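Local coordinates for protein ulvan Lyase-PL25 (Pseudoalteromonas sp. PLSV, PDB 5UAM) that cleaves ulvan, the sulfated cell-wall polysaccharide of green seaweeds, as a beta-propeller lyase of polysaccharide lyase family 25, at residues D364-V367 and I373-L376; L387-S392 and S416-D421; K95-G100 and T133-N138. One frame throughout, in Å; residues are numbered along the deposited sequence. Where two conformers were deposited one is given.

In the fold
Interactions 1 and 2 meet in one propeller blade, their centres about 5 Å apart. Strand 373-381 supplies half of interaction 1 and pairs next with strand 384-392 of interaction 2; Tyr375 O and Trp390 N, 2.8 Å apart, probably form one of the bonds between them. Interaction 2 then reaches to residues 416-421, a loop of the following blade. Interaction 3 lies across the centre of the chain, about 30 Å from interaction 1 and about 27 Å from interaction 2 between centres; its nearest atoms are about 12 Å from those of interaction 2. It alone of the three belongs to the active site, where a phosphate is bound; the other two are packing away from it.

Interaction 1: residues D364-V367 and I373-L376; sequences DFMV and IRYL
Phe365 sets its CB squarely over the ring of Tyr375, 3.5 Å from the ring centroid and almost on the ring normal, a CH-pi contact. CG of Phe365 lies between its backbone N and carbonyl carbon (chi1 67°), which carries the phenyl ring out alongside the tyrosine: the two planes are inclined at 39°, neither stacked nor edge-to-face, and Phe365 CD1 comes 3.7 Å from Tyr375 CZ. On the same face of the sheet the row continues with Ile373, whose CG2 touches Phe365 CD2 at 4.0 Å, while its CG1 branch lies alongside Val367 CG2. His318 and Ala320 of strand 317-324, in the preceding blade, pack against this face. The phenol of Tyr375 hydrogen-bonds to ND1 of His339, on strand 336-342 of the same preceding blade. Between the strands, which run antiparallel at 156°, Met366 and Arg374 form a hydrogen-bonded pair: Met366 N to Arg374 O is 2.8 Å and Arg374 N to Met366 O 2.9 Å. At the next hydrogen-bonded pair, beyond Phe365 and Tyr375, Leu376 N donates to Asp364 O at 3.0 Å, but the return bond from Asp364 N to Leu376 O is weak. On the other face the side chains of Met366 and Arg374 run side by side, each modelled in two conformers; the guanidinium goes on to a salt bridge with Glu446 and a cation-pi contact with Trp389. Asp364 OD1 takes a weak bond from Phe365 N and is hydrogen-bonded to Ser308 and His310, while OD2 accepts from Phe418 N. The hairpin formed by the first two strands of a propeller blade thus has two unlike faces: an aromatic one packed on the neighbouring blade, and one whose buried carboxylate is gripped by several donors, consistent with an ionised Asp364.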
# COMPACT_ATOMS: atom_id res chain seq x y z
N ASP A 364 -0.90 -6.02 7.99
CA ASP A 364 -2.15 -6.26 7.29
C ASP A 364 -2.87 -7.39 8.00
O ASP A 364 -2.29 -8.12 8.82
CB ASP A 364 -1.89 -6.60 5.81
CG ASP A 364 -3.09 -6.42 4.89
OD1 ASP A 364 -4.15 -5.90 5.32
OD2 ASP A 364 -2.96 -6.79 3.70
N PHE A 365 -4.17 -7.54 7.73
CA PHE A 365 -4.96 -8.50 8.47
C PHE A 365 -5.91 -9.24 7.55
O PHE A 365 -6.20 -8.81 6.43
CB PHE A 365 -5.77 -7.83 9.60
CG PHE A 365 -6.85 -6.90 9.10
CD1 PHE A 365 -6.57 -5.58 8.77
CD2 PHE A 365 -8.15 -7.36 8.94
CE1 PHE A 365 -7.59 -4.75 8.31
CE2 PHE A 365 -9.14 -6.53 8.47
CZ PHE A 365 -8.87 -5.24 8.17
N MET A 366 -6.38 -10.37 8.05
CA MET A 366 -7.44 -11.16 7.44
C MET A 366 -8.56 -11.30 8.46
O MET A 366 -8.29 -11.42 9.66
CB MET A 366 -6.91 -12.55 7.09
CG MET A 366 -5.79 -12.54 6.07
SD MET A 366 -5.23 -14.19 5.65
CE MET A 366 -5.03 -14.92 7.26
N VAL A 367 -9.79 -11.30 7.99
CA VAL A 367 -10.95 -11.42 8.85
C VAL A 367 -11.93 -12.38 8.21
O VAL A 367 -12.11 -12.38 6.99
CB VAL A 367 -11.58 -10.04 9.12
CG1 VAL A 367 -11.88 -9.31 7.81
CG2 VAL A 367 -12.82 -10.18 9.97
N ILE A 373 -10.12 -12.02 13.77
CA ILE A 373 -9.20 -11.21 12.98
C ILE A 373 -7.77 -11.65 13.27
O ILE A 373 -7.41 -11.86 14.43
CB ILE A 373 -9.37 -9.73 13.38
CG1 ILE A 373 -10.83 -9.28 13.19
CG2 ILE A 373 -8.41 -8.85 12.61
CD1 ILE A 373 -11.35 -8.49 14.35
N ARG A 374 -6.97 -11.79 12.22
CA ARG A 374 -5.56 -12.16 12.34
C ARG A 374 -4.73 -11.12 11.62
O ARG A 374 -4.96 -10.86 10.43
CB ARG A 374 -5.25 -13.49 11.64
CG ARG A 374 -5.77 -14.75 12.25
CD ARG A 374 -5.48 -15.90 11.28
NE ARG A 374 -4.13 -16.43 11.42
CZ ARG A 374 -3.43 -17.00 10.44
NH1 ARG A 374 -3.91 -17.09 9.20
NH2 ARG A 374 -2.23 -17.47 10.69
N TYR A 375 -3.76 -10.54 12.31
CA TYR A 375 -2.78 -9.66 11.69
C TYR A 375 -1.47 -10.41 11.51
O TYR A 375 -1.07 -11.18 12.39
CB TYR A 375 -2.46 -8.46 12.58
CG TYR A 375 -3.40 -7.29 12.43
CD1 TYR A 375 -4.63 -7.27 13.07
CD2 TYR A 375 -3.07 -6.21 11.63
CE1 TYR A 375 -5.49 -6.21 12.92
CE2 TYR A 375 -3.92 -5.13 11.48
CZ TYR A 375 -5.13 -5.13 12.12
OH TYR A 375 -5.98 -4.05 11.96
N LEU A 376 -0.81 -10.16 10.39
CA LEU A 376 0.60 -10.46 10.26
C LEU A 376 1.29 -9.10 10.36
O LEU A 376 1.13 -8.24 9.47
CB LEU A 376 0.88 -11.20 8.95
CG LEU A 376 2.31 -11.70 8.76
CD1 LEU A 376 2.80 -12.49 9.95
CD2 LEU A 376 2.40 -12.57 7.50

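Interaction 2: residues L387-S392 and S416-D421; sequences LSWWQS and SAFIKD
Trp389 and Phe418 both turn CG away from their own carbonyl carbon (chi1 -72° and -76°), and these torsions swing two long aromatic side chains toward each other, across backbones whose CA atoms are 12.6 Å apart. Only the far rims meet: Trp389 CH2 and Phe418 CZ approach to 3.8 Å, and CZ also lies 3.8 Å from Trp389 CZ3. The planes are near parallel, at 16°, yet the rings are slid apart, with the phenyl centroid 5.8 Å from that of the six-membered indole ring, so they barely overlap. In the beta-propeller this touch links two successive blades. Trp389 sits on the third strand of one blade, and Phe418 on the loop that follows 412-415, the first strand of the next, a blade completed by the N-terminal strand 30-33. The side chains of Met366, Leu376 and Met428 touch Phe418, and those of Val405 and Gln427 touch Trp389. On the opposite face of strand 384-392, Trp390 NE1 makes a weak bond to Ser388 OG, itself hydrogen-bonded to Glu401.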
# COMPACT_ATOMS: atom_id res chain seq x y z
N LEU A 387 8.32 -10.41 12.69
CA LEU A 387 7.10 -10.51 11.90
C LEU A 387 6.32 -11.69 12.45
O LEU A 387 6.80 -12.84 12.38
CB LEU A 387 7.40 -10.70 10.40
CG LEU A 387 6.18 -10.78 9.48
CD1 LEU A 387 5.47 -9.45 9.46
CD2 LEU A 387 6.61 -11.12 8.09
N SER A 388 5.16 -11.44 13.05
CA SER A 388 4.43 -12.50 13.72
C SER A 388 2.93 -12.32 13.55
O SER A 388 2.45 -11.23 13.25
CB SER A 388 4.80 -12.59 15.19
OG SER A 388 4.47 -11.38 15.86
N TRP A 389 2.22 -13.42 13.74
CA TRP A 389 0.76 -13.43 13.68
C TRP A 389 0.18 -13.04 15.03
O TRP A 389 0.62 -13.51 16.08
CB TRP A 389 0.27 -14.84 13.34
CG TRP A 389 0.52 -15.25 11.90
CD1 TRP A 389 1.53 -16.03 11.44
CD2 TRP A 389 -0.25 -14.88 10.75
NE1 TRP A 389 1.44 -16.17 10.07
CE2 TRP A 389 0.34 -15.49 9.63
CE3 TRP A 389 -1.40 -14.11 10.58
CZ2 TRP A 389 -0.18 -15.35 8.35
CZ3 TRP A 389 -1.92 -13.98 9.29
CH2 TRP A 389 -1.30 -14.60 8.20
N TRP A 390 -0.84 -12.18 15.00
CA TRP A 390 -1.59 -11.77 16.18
C TRP A 390 -3.06 -12.04 15.94
O TRP A 390 -3.61 -11.60 14.92
CB TRP A 390 -1.36 -10.29 16.47
CG TRP A 390 0.05 -10.02 16.93
CD1 TRP A 390 1.17 -10.05 16.16
CD2 TRP A 390 0.46 -9.70 18.25
NE1 TRP A 390 2.27 -9.77 16.93
CE2 TRP A 390 1.87 -9.55 18.22
CE3 TRP A 390 -0.21 -9.52 19.46
CZ2 TRP A 390 2.61 -9.24 19.36
CZ3 TRP A 390 0.53 -9.22 20.60
CH2 TRP A 390 1.92 -9.08 20.53
N GLN A 391 -3.70 -12.75 16.87
CA GLN A 391 -5.05 -13.27 16.68
C GLN A 391 -5.99 -12.67 17.72
O GLN A 391 -5.70 -12.67 18.92
CB GLN A 391 -5.06 -14.79 16.83
CG GLN A 391 -6.45 -15.43 16.88
CD GLN A 391 -7.01 -15.70 15.51
OE1 GLN A 391 -6.45 -16.49 14.75
NE2 GLN A 391 -8.13 -15.07 15.18
N SER A 392 -7.15 -12.21 17.25
CA SER A 392 -8.23 -11.81 18.13
C SER A 392 -9.43 -12.71 17.87
O SER A 392 -9.69 -13.08 16.72
CB SER A 392 -8.65 -10.36 17.86
OG SER A 392 -9.80 -10.01 18.62
N SER A 416 4.85 -5.85 2.63
CA SER A 416 3.75 -5.63 1.70
C SER A 416 2.41 -5.90 2.38
O SER A 416 2.32 -6.48 3.46
CB SER A 416 3.85 -6.58 0.51
OG SER A 416 3.60 -7.93 0.87
N ALA A 417 1.35 -5.50 1.69
CA ALA A 417 0.03 -6.03 2.00
C ALA A 417 0.01 -7.52 1.67
O ALA A 417 0.87 -8.04 0.95
CB ALA A 417 -1.04 -5.31 1.18
N PHE A 418 -0.99 -8.23 2.20
CA PHE A 418 -1.13 -9.63 1.83
C PHE A 418 -1.24 -9.78 0.31
O PHE A 418 -1.92 -8.99 -0.37
CB PHE A 418 -2.35 -10.25 2.48
CG PHE A 418 -2.18 -10.58 3.95
CD1 PHE A 418 -1.20 -11.46 4.36
CD2 PHE A 418 -3.04 -10.06 4.91
CE1 PHE A 418 -1.06 -11.78 5.69
CE2 PHE A 418 -2.89 -10.37 6.24
CZ PHE A 418 -1.91 -11.24 6.63
N ILE A 419 -0.58 -10.81 -0.19
CA ILE A 419 -0.57 -11.16 -1.61
C ILE A 419 -1.97 -11.47 -2.09
O ILE A 419 -2.76 -12.15 -1.41
CB ILE A 419 0.39 -12.34 -1.79
CG1 ILE A 419 1.80 -11.78 -1.63
CG2 ILE A 419 0.20 -13.08 -3.11
CD1 ILE A 419 2.84 -12.80 -1.61
N LYS A 420 -2.30 -10.97 -3.29
CA LYS A 420 -3.60 -11.22 -3.87
C LYS A 420 -3.80 -12.71 -4.12
O LYS A 420 -2.97 -13.36 -4.76
CB LYS A 420 -3.77 -10.44 -5.18
CG LYS A 420 -5.09 -10.75 -5.94
CD LYS A 420 -5.23 -9.95 -7.21
CE LYS A 420 -6.40 -10.45 -8.06
NZ LYS A 420 -7.69 -10.39 -7.33
N ASP A 421 -4.92 -13.25 -3.64
CA ASP A 421 -5.24 -14.66 -3.82
C ASP A 421 -4.16 -15.57 -3.23
O ASP A 421 -3.95 -16.69 -3.71
CB ASP A 421 -5.53 -14.98 -5.28
CG ASP A 421 -6.77 -14.27 -5.78
OD1 ASP A 421 -7.76 -14.14 -5.01
OD2 ASP A 421 -6.79 -13.84 -6.95

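Interaction 3: residues K95-G100 and T133-N138; sequences KFDNHG and THHGAN. With PO4 (phosphate ion), chain E.
Asp97 and His135 meet in the active site, in the second shell behind His99, the residue assigned as proton donor. Asp97 extends its carboxylate toward His135 with CG anti to the backbone N (chi1 178°). Their side chains come from opposite directions and are joined by one hydrogen bond, from His135 NE2 to Asp97 OD2, of 2.7 Å and 149° at the hydrogen. The carboxylate oxygen lies near the imidazole plane, but the carboxylate and ring planes are turned 65° apart, and the N-H arrives on the anti side of OD2. That oxygen also bonds to ND1 of the substrate-binding residue His119 and accepts from a water at 3.2 Å, and this water is hydrogen-bonded to His134 NE2 at 3.1 Å. CD2 of His134 lies 3.5 Å above the centre of the His135 ring. The other oxygen of Asp97 faces its own loop: OD1 takes the backbone N-H of His99 at 2.9 Å, closing an Asx turn. His99 ND1 donates to Asp97 O at 2.9 Å, from well above the carbonyl plane, with only a weak second bond to OD1. The bonds at ND1 probably fix the rotation of the imidazole and leave NE2 turned to the pocket, where it makes a short bond of 2.5 Å to O3 of a phosphate, probably from the crystallisation liquor. Arg180, Tyr222, His119 and the zinc ligand His184 hold the same anion. Asp97 thus bonds to both His99 and His119 and probably helps position them. The loop carrying it runs from strand 75-81, the last of one blade, to strand 103-106, the first of the next. His135 is on the loop between strands 112-116 and 139-143 of that second blade; Gly100 bonds to Gly117 at the start of this loop, and within it Gly136 bonds to His119.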
# COMPACT_ATOMS: atom_id res chain seq x y z
N LYS A 95 18.47 10.36 -0.50
CA LYS A 95 19.17 9.28 -1.20
C LYS A 95 18.19 8.36 -1.91
O LYS A 95 18.37 8.05 -3.10
CB LYS A 95 20.06 8.48 -0.25
CG LYS A 95 20.90 7.44 -0.98
CD LYS A 95 21.84 6.67 -0.05
CE LYS A 95 22.55 5.53 -0.79
NZ LYS A 95 23.21 4.54 0.14
N PHE A 96 17.15 7.90 -1.21
CA PHE A 96 16.13 7.05 -1.80
C PHE A 96 14.75 7.64 -1.55
O PHE A 96 14.43 8.04 -0.42
CB PHE A 96 16.18 5.61 -1.28
CG PHE A 96 17.40 4.86 -1.73
CD1 PHE A 96 17.56 4.51 -3.06
CD2 PHE A 96 18.40 4.53 -0.83
CE1 PHE A 96 18.69 3.87 -3.49
CE2 PHE A 96 19.53 3.86 -1.27
CZ PHE A 96 19.67 3.53 -2.59
N ASP A 97 13.95 7.70 -2.60
CA ASP A 97 12.63 8.33 -2.54
C ASP A 97 11.57 7.34 -2.07
O ASP A 97 10.79 7.66 -1.16
CB ASP A 97 12.27 8.90 -3.92
CG ASP A 97 10.90 9.52 -3.94
OD1 ASP A 97 9.91 8.78 -3.81
OD2 ASP A 97 10.82 10.76 -4.10
N ASN A 98 11.53 6.15 -2.67
CA ASN A 98 10.72 5.00 -2.29
C ASN A 98 9.27 5.08 -2.74
O ASN A 98 8.57 4.07 -2.64
CB ASN A 98 10.74 4.71 -0.78
CG ASN A 98 12.12 4.53 -0.24
OD1 ASN A 98 12.92 3.78 -0.80
ND2 ASN A 98 12.43 5.24 0.83
N HIS A 99 8.79 6.21 -3.24
CA HIS A 99 7.36 6.32 -3.50
C HIS A 99 6.93 5.65 -4.80
O HIS A 99 5.71 5.54 -5.05
CB HIS A 99 6.94 7.77 -3.54
CG HIS A 99 6.90 8.43 -2.21
ND1 HIS A 99 8.03 8.66 -1.45
CD2 HIS A 99 5.86 8.89 -1.48
CE1 HIS A 99 7.69 9.25 -0.33
NE2 HIS A 99 6.38 9.42 -0.32
N GLY A 100 7.88 5.19 -5.59
CA GLY A 100 7.59 4.54 -6.85
C GLY A 100 7.88 3.06 -6.86
O GLY A 100 7.97 2.46 -7.93
N THR A 133 2.99 19.09 -7.91
CA THR A 133 3.97 18.12 -8.37
C THR A 133 5.13 18.04 -7.39
O THR A 133 5.24 18.83 -6.44
CB THR A 133 4.49 18.48 -9.77
OG1 THR A 133 5.22 19.71 -9.71
CG2 THR A 133 3.34 18.65 -10.75
N HIS A 134 6.02 17.09 -7.65
CA HIS A 134 7.24 16.94 -6.86
C HIS A 134 8.33 16.44 -7.79
O HIS A 134 8.97 17.25 -8.47
CB HIS A 134 6.98 16.04 -5.65
CG HIS A 134 8.15 15.89 -4.74
ND1 HIS A 134 8.81 16.96 -4.17
CD2 HIS A 134 8.79 14.78 -4.31
CE1 HIS A 134 9.79 16.50 -3.41
NE2 HIS A 134 9.79 15.18 -3.47
N HIS A 135 8.55 15.13 -7.89
CA HIS A 135 9.43 14.61 -8.93
C HIS A 135 9.06 13.17 -9.25
O HIS A 135 8.42 12.49 -8.46
CB HIS A 135 10.92 14.73 -8.60
CG HIS A 135 11.29 14.18 -7.26
ND1 HIS A 135 12.07 14.90 -6.37
CD2 HIS A 135 11.02 13.00 -6.66
CE1 HIS A 135 12.27 14.18 -5.28
NE2 HIS A 135 11.64 13.02 -5.43
N GLY A 136 9.47 12.73 -10.44
CA GLY A 136 9.27 11.36 -10.83
C GLY A 136 7.94 11.12 -11.49
O GLY A 136 6.90 11.12 -10.83
N ALA A 137 7.98 10.89 -12.79
CA ALA A 137 6.78 10.57 -13.56
C ALA A 137 6.32 9.16 -13.25
O ALA A 137 7.11 8.20 -13.29
CB ALA A 137 7.09 10.68 -15.05
N ASN A 138 5.03 9.03 -12.99
CA ASN A 138 4.42 7.72 -12.77
C ASN A 138 4.36 6.95 -14.09
O ASN A 138 4.01 7.50 -15.14
CB ASN A 138 3.03 7.91 -12.17
CG ASN A 138 2.61 6.77 -11.26
OD1 ASN A 138 3.43 6.14 -10.57
ND2 ASN A 138 1.29 6.52 -11.22
P PO4 E . 4.36 12.16 0.60
O1 PO4 E . 4.89 13.37 1.35
O2 PO4 E . 2.91 12.01 0.81
O3 PO4 E . 5.09 10.98 1.20
O4 PO4 E . 4.66 12.36 -0.88
O HOH W 1 11.59 13.08 -2.05